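Local coordinates for beta-lactamase-like protein (Koribacter versatilis, PDB 6B9V) that probably hydrolyses diphosphate bonds in reactive FAD photoproducts, as a metallo-beta-lactamase-fold enzyme of the PhnP family carrying manganese and zinc ions, at residues T6-G11 with L64-K69; S41-Y46 with G255-F260. All blocks are in the same frame, centred on the assembly; numbering follows the deposited sequence.

Interaction 1. Residues T6-G11 with L64-K69; sequences TLTVLG and LREGIK
Glu66, on helix 59-66, reaches across to strand 2-9 and the Leu10 that follows it, meeting Thr8 and Leu10 with different parts of its side chain. The side chains of Glu66 and Thr8 approach from opposite directions, Thr8 CG2 lying 3.4 Å from Glu66 OE1, while Glu66 CG packs 3.8 Å from Leu10 CD2. The two side chains of this second pair run at a slant to each other. The Glu66 chain folds at chi2 (-74°), which lets its aliphatic part lie beside the leucine while the carboxylate turns to the strand. One residue earlier, Arg65 sends NH2 to the carbonyl O of Leu10 at 2.8 Å; the oxygen sits at the edge of the guanidinium, near its plane, but the N-H...O angle of 130° makes the bond weak. The same NH2 forms a salt bridge with Asp254, which helps hold the group in place. A water links the two segments, donating to Val9 O (2.9 Å) and to Glu66 OE1 (2.7 Å). The hydroxyl of Thr8 has its polar partner in Lys257, whose NZ also makes a long, weak ion pair with Glu66 OE2. Behind the contact, Gly67 ends the helix in a Schellman motif, its N bonded to Leu64 O at 3.2 Å, and the chain leaves toward Ile68, which packs on Met43 and Leu50. On the strand side, Leu10 and Gly11 together face Ser41 in a classic beta bulge where the chain turns a corner. The contact is thus mixed: carbon atoms touch, and the carbonyls of Val9 and Leu10 are each tied to the helix, the first through a water and the second through a guanidinium probably held more firmly by Asp254.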
ATOM      1  N   THR A   6     -11.166 -12.738 -19.504  1.00 20.11           N
ATOM      2  CA  THR A   6      -9.726 -12.670 -19.261  1.00 17.48           C
ATOM      3  C   THR A   6      -9.420 -12.533 -17.767  1.00 18.97           C
ATOM      4  O   THR A   6      -9.988 -11.685 -17.092  1.00 22.70           O
ATOM      5  CB  THR A   6      -9.071 -11.471 -19.996  1.00 24.24           C
ATOM      6  OG1 THR A   6      -9.358 -11.544 -21.399  1.00 26.27           O
ATOM      7  CG2 THR A   6      -7.543 -11.476 -19.788  1.00 21.75           C
ATOM      8  N   LEU A   7      -8.521 -13.365 -17.262  1.00 19.55           N
ATOM      9  CA  LEU A   7      -8.007 -13.227 -15.904  1.00 16.46           C
ATOM     10  C   LEU A   7      -6.608 -12.591 -15.947  1.00 16.55           C
ATOM     11  O   LEU A   7      -5.743 -13.037 -16.699  1.00 19.47           O
ATOM     12  CB  LEU A   7      -7.968 -14.601 -15.199  1.00 16.94           C
ATOM     13  CG  LEU A   7      -7.534 -14.568 -13.721  1.00 19.52           C
ATOM     14  CD1 LEU A   7      -8.193 -15.716 -12.972  1.00 28.14           C
ATOM     15  CD2 LEU A   7      -6.018 -14.652 -13.580  1.00 21.38           C
ATOM     16  N   THR A   8      -6.386 -11.565 -15.132  1.00 18.41           N
ATOM     17  CA  THR A   8      -5.070 -10.933 -15.023  1.00 15.12           C
ATOM     18  C   THR A   8      -4.560 -11.029 -13.602  1.00 15.81           C
ATOM     19  O   THR A   8      -5.279 -10.699 -12.650  1.00 13.73           O
ATOM     20  CB  THR A   8      -5.110  -9.438 -15.438  1.00 19.40           C
ATOM     21  OG1 THR A   8      -5.540  -9.341 -16.791  1.00 18.02           O
ATOM     22  CG2 THR A   8      -3.736  -8.791 -15.300  1.00 18.62           C
ATOM     23  N   VAL A   9      -3.322 -11.490 -13.459  1.00 15.27           N
ATOM     24  CA  VAL A   9      -2.672 -11.541 -12.162  1.00 10.92           C
ATOM     25  C   VAL A   9      -2.129 -10.161 -11.794  1.00 13.68           C
ATOM     26  O   VAL A   9      -1.218  -9.649 -12.446  1.00 13.67           O
ATOM     27  CB  VAL A   9      -1.533 -12.573 -12.160  1.00 16.06           C
ATOM     28  CG1 VAL A   9      -0.839 -12.610 -10.806  1.00 15.67           C
ATOM     29  CG2 VAL A   9      -2.090 -13.976 -12.543  1.00 14.32           C
ATOM     30  N   LEU A  10      -2.706  -9.559 -10.762  1.00 11.14           N
ATOM     31  CA  LEU A  10      -2.244  -8.257 -10.266  1.00 10.90           C
ATOM     32  C   LEU A  10      -1.068  -8.423  -9.303  1.00 12.88           C
ATOM     33  O   LEU A  10      -0.171  -7.578  -9.253  1.00 13.86           O
ATOM     34  CB  LEU A  10      -3.393  -7.512  -9.576  1.00  9.75           C
ATOM     35  CG  LEU A  10      -4.639  -7.317 -10.451  1.00 14.66           C
ATOM     36  CD1 LEU A  10      -5.758  -6.614  -9.664  1.00 15.02           C
ATOM     37  CD2 LEU A  10      -4.328  -6.525 -11.749  1.00 19.21           C
ATOM     38  N   GLY A  11      -1.069  -9.517  -8.539  1.00 12.43           N
ATOM     39  CA  GLY A  11       0.063  -9.830  -7.683  1.00  9.32           C
ATOM     40  C   GLY A  11       0.109 -11.334  -7.433  1.00 12.61           C
ATOM     41  O   GLY A  11      -0.926 -11.955  -7.288  1.00 13.24           O
ATOM     42  N   LEU A  64      -2.817   1.128 -11.546  1.00 13.29           N
ATOM     43  CA  LEU A  64      -2.129   2.022 -12.477  1.00 15.64           C
ATOM     44  C   LEU A  64      -1.428   1.220 -13.553  1.00 20.34           C
ATOM     45  O   LEU A  64      -1.497   1.550 -14.733  1.00 16.57           O
ATOM     46  CB  LEU A  64      -1.117   2.908 -11.733  1.00 17.01           C
ATOM     47  CG  LEU A  64      -1.721   3.971 -10.825  1.00 18.10           C
ATOM     48  CD1 LEU A  64      -0.609   4.635 -10.013  1.00 18.56           C
ATOM     49  CD2 LEU A  64      -2.484   5.016 -11.679  1.00 23.95           C
ATOM     50  N   ARG A  65      -0.765   0.151 -13.118  1.00 16.04           N
ATOM     51  CA  ARG A  65      -0.083  -0.808 -13.977  1.00 17.37           C
ATOM     52  C   ARG A  65      -0.975  -1.340 -15.091  1.00 18.94           C
ATOM     53  O   ARG A  65      -0.542  -1.521 -16.242  1.00 17.27           O
ATOM     54  CB  ARG A  65       0.374  -1.992 -13.110  1.00 24.45           C
ATOM     55  CG  ARG A  65       1.629  -2.646 -13.483  1.00 37.66           C
ATOM     56  CD  ARG A  65       2.310  -3.067 -12.211  1.00 31.90           C
ATOM     57  NE  ARG A  65       1.709  -4.241 -11.575  1.00 25.16           N
ATOM     58  CZ  ARG A  65       2.462  -5.221 -11.095  1.00 23.01           C
ATOM     59  NH1 ARG A  65       3.775  -5.112 -11.212  1.00 15.61           N
ATOM     60  NH2 ARG A  65       1.931  -6.289 -10.521  1.00 22.00           N
ATOM     61  N   GLU A  66      -2.214  -1.650 -14.730  1.00 17.65           N
ATOM     62  CA  GLU A  66      -3.112  -2.255 -15.704  1.00 18.21           C
ATOM     63  C   GLU A  66      -4.120  -1.290 -16.329  1.00 21.90           C
ATOM     64  O   GLU A  66      -4.996  -1.713 -17.096  1.00 23.05           O
ATOM     65  CB  GLU A  66      -3.854  -3.415 -15.052  1.00 19.00           C
ATOM     66  CG  GLU A  66      -2.941  -4.571 -14.692  1.00 21.16           C
ATOM     67  CD  GLU A  66      -2.516  -5.363 -15.914  1.00 27.10           C
ATOM     68  OE1 GLU A  66      -1.563  -6.170 -15.813  1.00 28.63           O
ATOM     69  OE2 GLU A  66      -3.145  -5.181 -16.980  1.00 26.34           O
ATOM     70  N   GLY A  67      -4.000  -0.006 -16.008  1.00 20.89           N
ATOM     71  CA  GLY A  67      -4.878   1.014 -16.566  1.00 22.38           C
ATOM     72  C   GLY A  67      -6.338   0.876 -16.168  1.00 24.78           C
ATOM     73  O   GLY A  67      -7.228   1.204 -16.953  1.00 26.64           O
ATOM     74  N   ILE A  68      -6.594   0.395 -14.951  1.00 18.58           N
ATOM     75  CA  ILE A  68      -7.969   0.266 -14.463  1.00 18.42           C
ATOM     76  C   ILE A  68      -8.631   1.635 -14.293  1.00 28.66           C
ATOM     77  O   ILE A  68      -8.104   2.510 -13.606  1.00 29.04           O
ATOM     78  CB  ILE A  68      -8.027  -0.487 -13.126  1.00 21.44           C
ATOM     79  CG1 ILE A  68      -7.540  -1.934 -13.310  1.00 21.80           C
ATOM     80  CG2 ILE A  68      -9.453  -0.451 -12.544  1.00 24.68           C
ATOM     81  CD1 ILE A  68      -7.425  -2.705 -12.002  1.00 20.01           C
ATOM     82  N   LYS A  69      -9.791   1.808 -14.920  1.00 24.93           N
ATOM     83  CA  LYS A  69     -10.506   3.083 -14.887  1.00 31.01           C
ATOM     84  C   LYS A  69     -11.847   2.946 -14.171  1.00 27.55           C
ATOM     85  O   LYS A  69     -12.497   3.936 -13.860  1.00 24.39           O
ATOM     86  CB  LYS A  69     -10.735   3.606 -16.310  1.00 31.23           C
ATOM     87  CG  LYS A  69      -9.466   3.839 -17.124  1.00 45.15           C
ATOM     88  CD  LYS A  69      -8.775   5.138 -16.721  1.00 54.90           C
ATOM     89  CE  LYS A  69      -7.513   5.385 -17.542  1.00 58.59           C
ATOM     90  NZ  LYS A  69      -6.796   6.618 -17.104  1.00 58.88           N
TER
HETATM   91  O   HOH W   1      -0.820  -6.962 -13.361  1.00 20.21           O

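Interaction 2. Residues S41-Y46 with G255-F260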
ATOM      1  N   SER A  41      -3.630 -10.961  -5.729  1.00 15.08           N
ATOM      2  CA  SER A  41      -4.916 -10.450  -6.250  1.00 14.38           C
ATOM      3  C   SER A  41      -5.025 -10.723  -7.744  1.00 14.00           C
ATOM      4  O   SER A  41      -4.014 -10.711  -8.444  1.00 12.97           O
ATOM      5  CB  SER A  41      -5.053  -8.935  -5.993  1.00 12.23           C
ATOM      6  OG  SER A  41      -6.207  -8.394  -6.616  1.00 16.24           O
ATOM      7  N   VAL A  42      -6.240 -10.976  -8.234  1.00 11.66           N
ATOM      8  CA  VAL A  42      -6.462 -11.108  -9.669  1.00 13.46           C
ATOM      9  C   VAL A  42      -7.685 -10.278 -10.042  1.00 17.87           C
ATOM     10  O   VAL A  42      -8.506  -9.957  -9.178  1.00 15.13           O
ATOM     11  CB  VAL A  42      -6.702 -12.578 -10.136  1.00 12.32           C
ATOM     12  CG1 VAL A  42      -5.492 -13.438  -9.850  1.00 16.65           C
ATOM     13  CG2 VAL A  42      -7.947 -13.181  -9.480  1.00 14.52           C
ATOM     14  N   MET A  43      -7.788  -9.922 -11.320  1.00 14.76           N
ATOM     15  CA  MET A  43      -9.040  -9.378 -11.830  1.00 17.14           C
ATOM     16  C   MET A  43      -9.557 -10.205 -12.996  1.00 14.34           C
ATOM     17  O   MET A  43      -8.799 -10.890 -13.677  1.00 18.74           O
ATOM     18  CB  MET A  43      -8.871  -7.914 -12.249  1.00 15.58           C
ATOM     19  CG  MET A  43      -7.825  -7.696 -13.310  1.00 14.96           C
ATOM     20  SD  MET A  43      -7.893  -5.976 -13.891  1.00 23.10           S
ATOM     21  CE  MET A  43      -6.873  -6.031 -15.358  1.00 18.07           C
ATOM     22  N   VAL A  44     -10.866 -10.132 -13.206  1.00 12.37           N
ATOM     23  CA  VAL A  44     -11.555 -10.890 -14.228  1.00 16.49           C
ATOM     24  C   VAL A  44     -12.346  -9.924 -15.086  1.00 18.80           C
ATOM     25  O   VAL A  44     -13.158  -9.162 -14.568  1.00 18.69           O
ATOM     26  CB  VAL A  44     -12.512 -11.939 -13.616  1.00 22.77           C
ATOM     27  CG1 VAL A  44     -13.181 -12.751 -14.710  1.00 25.08           C
ATOM     28  CG2 VAL A  44     -11.772 -12.850 -12.627  1.00 26.34           C
ATOM     29  N   GLN A  45     -12.113  -9.948 -16.390  1.00 16.98           N
ATOM     30  CA  GLN A  45     -12.795  -9.038 -17.300  1.00 20.45           C
ATOM     31  C   GLN A  45     -13.681  -9.796 -18.265  1.00 23.68           C
ATOM     32  O   GLN A  45     -13.261 -10.798 -18.851  1.00 24.43           O
ATOM     33  CB  GLN A  45     -11.787  -8.190 -18.078  1.00 20.13           C
ATOM     34  CG  GLN A  45     -11.135  -7.149 -17.225  1.00 17.02           C
ATOM     35  CD  GLN A  45      -9.928  -6.540 -17.882  1.00 24.51           C
ATOM     36  OE1 GLN A  45      -8.995  -7.244 -18.247  1.00 23.10           O
ATOM     37  NE2 GLN A  45      -9.947  -5.221 -18.054  1.00 24.44           N
ATOM     38  N   TYR A  46     -14.913  -9.321 -18.419  1.00 18.51           N
ATOM     39  CA  TYR A  46     -15.850  -9.972 -19.335  1.00 22.57           C
ATOM     40  C   TYR A  46     -17.007  -9.049 -19.631  1.00 20.83           C
ATOM     41  O   TYR A  46     -17.510  -8.385 -18.727  1.00 21.58           O
ATOM     42  CB  TYR A  46     -16.377 -11.289 -18.752  1.00 22.26           C
ATOM     43  CG  TYR A  46     -17.076 -11.136 -17.420  1.00 20.14           C
ATOM     44  CD1 TYR A  46     -18.450 -10.952 -17.348  1.00 24.52           C
ATOM     45  CD2 TYR A  46     -16.352 -11.174 -16.229  1.00 20.02           C
ATOM     46  CE1 TYR A  46     -19.089 -10.812 -16.131  1.00 24.65           C
ATOM     47  CE2 TYR A  46     -16.982 -11.036 -15.003  1.00 21.66           C
ATOM     48  CZ  TYR A  46     -18.354 -10.853 -14.965  1.00 22.72           C
ATOM     49  OH  TYR A  46     -18.985 -10.723 -13.753  1.00 26.13           O
ATOM     50  N   GLY A 255       1.298  -9.836 -13.806  1.00 14.54           N
ATOM     51  CA  GLY A 255       1.056  -9.402 -15.171  1.00 14.40           C
ATOM     52  C   GLY A 255       0.575 -10.511 -16.095  1.00 18.52           C
ATOM     53  O   GLY A 255       0.146 -10.253 -17.217  1.00 15.85           O
ATOM     54  N   LEU A 256       0.632 -11.750 -15.623  1.00 15.43           N
ATOM     55  CA  LEU A 256       0.130 -12.881 -16.404  1.00 18.62           C
ATOM     56  C   LEU A 256      -1.334 -12.697 -16.803  1.00 16.25           C
ATOM     57  O   LEU A 256      -2.183 -12.430 -15.955  1.00 15.22           O
ATOM     58  CB  LEU A 256       0.277 -14.176 -15.607  1.00 16.77           C
ATOM     59  CG  LEU A 256      -0.279 -15.464 -16.228  1.00 19.73           C
ATOM     60  CD1 LEU A 256       0.399 -15.768 -17.548  1.00 17.65           C
ATOM     61  CD2 LEU A 256      -0.073 -16.611 -15.226  1.00 16.82           C
ATOM     62  N   LYS A 257      -1.629 -12.840 -18.090  1.00 15.83           N
ATOM     63  CA  LYS A 257      -3.004 -12.762 -18.563  1.00 19.00           C
ATOM     64  C   LYS A 257      -3.414 -14.094 -19.183  1.00 20.27           C
ATOM     65  O   LYS A 257      -2.664 -14.678 -19.953  1.00 19.50           O
ATOM     66  CB  LYS A 257      -3.173 -11.615 -19.580  1.00 18.10           C
ATOM     67  CG  LYS A 257      -3.077 -10.240 -18.943  1.00 26.50           C
ATOM     68  CD  LYS A 257      -3.359  -9.128 -19.952  1.00 33.34           C
ATOM     69  CE  LYS A 257      -3.434  -7.777 -19.268  1.00 30.43           C
ATOM     70  NZ  LYS A 257      -4.708  -7.568 -18.500  1.00 27.71           N
ATOM     71  N   LEU A 258      -4.616 -14.552 -18.852  1.00 15.09           N
ATOM     72  CA  LEU A 258      -5.103 -15.856 -19.271  1.00 18.00           C
ATOM     73  C   LEU A 258      -6.518 -15.763 -19.796  1.00 24.79           C
ATOM     74  O   LEU A 258      -7.363 -15.122 -19.178  1.00 16.56           O
ATOM     75  CB  LEU A 258      -5.065 -16.829 -18.102  1.00 19.53           C
ATOM     76  CG  LEU A 258      -3.698 -17.106 -17.481  1.00 22.01           C
ATOM     77  CD1 LEU A 258      -3.871 -17.813 -16.125  1.00 23.00           C
ATOM     78  CD2 LEU A 258      -2.858 -17.936 -18.445  1.00 25.06           C
ATOM     79  N   GLU A 259      -6.784 -16.422 -20.918  1.00 29.10           N
ATOM     80  CA  GLU A 259      -8.112 -16.395 -21.516  1.00 29.11           C
ATOM     81  C   GLU A 259      -8.879 -17.630 -21.087  1.00 27.01           C
ATOM     82  O   GLU A 259      -8.304 -18.707 -20.972  1.00 27.62           O
ATOM     83  CB  GLU A 259      -8.025 -16.320 -23.045  1.00 41.09           C
ATOM     84  CG  GLU A 259      -9.354 -15.997 -23.710  1.00 58.96           C
ATOM     85  CD  GLU A 259      -9.256 -15.922 -25.221  1.00 70.60           C
ATOM     86  OE1 GLU A 259      -8.181 -15.537 -25.732  1.00 77.51           O
ATOM     87  OE2 GLU A 259     -10.259 -16.238 -25.896  1.00 68.68           O
ATOM     88  N   PHE A 260     -10.172 -17.479 -20.824  1.00 26.41           N
ATOM     89  CA  PHE A 260     -10.996 -18.635 -20.470  1.00 24.22           C
ATOM     90  C   PHE A 260     -12.449 -18.370 -20.851  1.00 26.43           C
ATOM     91  O   PHE A 260     -12.754 -17.334 -21.429  1.00 26.25           O
ATOM     92  CB  PHE A 260     -10.864 -18.979 -18.985  1.00 22.38           C
ATOM     93  CG  PHE A 260     -11.458 -17.964 -18.059  1.00 22.41           C
ATOM     94  CD1 PHE A 260     -12.669 -18.213 -17.427  1.00 21.25           C
ATOM     95  CD2 PHE A 260     -10.802 -16.765 -17.808  1.00 16.27           C
ATOM     96  CE1 PHE A 260     -13.224 -17.279 -16.572  1.00 21.02           C
ATOM     97  CE2 PHE A 260     -11.342 -15.828 -16.944  1.00 21.40           C
ATOM     98  CZ  PHE A 260     -12.551 -16.086 -16.320  1.00 25.66           C
TER
HETATM   99  O   HOH W   2      -6.960  -7.134 -20.033  1.00 53.44           O
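Met43 and Gln45, on one face of strand 41-46, both approach the ammonium group of Lys257, while Val44 between them meets Phe260 on the other face. The two strands are not direct neighbours: the axes of these short segments come no nearer than 9.4 Å, with strand 2-9 between them, and run in the same general sense at 43°. Met43, its chain extended beyond CG, reaches part of the way over strand 2-9, and its CE comes to 4.1 Å from Lys257 NZ. Lys257 in turn bends at its last torsion, chi4 -75°, carrying NZ to the hydroxyl of Thr8 on the intervening strand, its strongest polar partner. Val44 makes the apolar contact: CG1, anti to the backbone N (chi1 -178°), touches Phe260 CZ at 3.8 Å. The methyl carbon lies in the ring plane, at the edge, and the two side chains cross at about a right angle. Ala5 of strand 2-9 and Ile195 of the second sheet also pack against Phe260, which places the ring between the sheets. Gln45 ends the series on the more exposed face. Its OE1 stays 4.3 Å from Lys257 NZ, and a water joins them, donating to OE1 at 2.7 Å and accepting from NZ at 2.8 Å. Alternating side chains thus give a face where Met43 and the water-bridged Gln45 meet Lys257, and an apolar face where Val44 meets Phe260, an arrangement of next-but-one strands in the antiparallel part of a mixed sheet, here one of the two sheets of the metallo-beta-lactamase alpha-beta/beta-alpha sandwich.

From the N terminus, strand 2-9 enters interaction 1, strand 41-46 follows into interaction 2, and helix 59-66 then closes the first loop, 53 residues after the strand segment. Residues 255-260 close the second, far longer loop near the C terminus, so the segments alternate and the two contacts cross. Their centres lie about 8 Å apart and they meet directly: Thr6 O takes a probable hydrogen bond from Gln45 N at 2.8 Å, and Thr6 CG2 packs against Leu258 O. Strand 2-9, central between 41-46 and 257-263, is the shared element; together the contacts tie the N-terminal and C-terminal strands of the sheet to strand 41-46 and to helix 59-66, which follows strand 49-53.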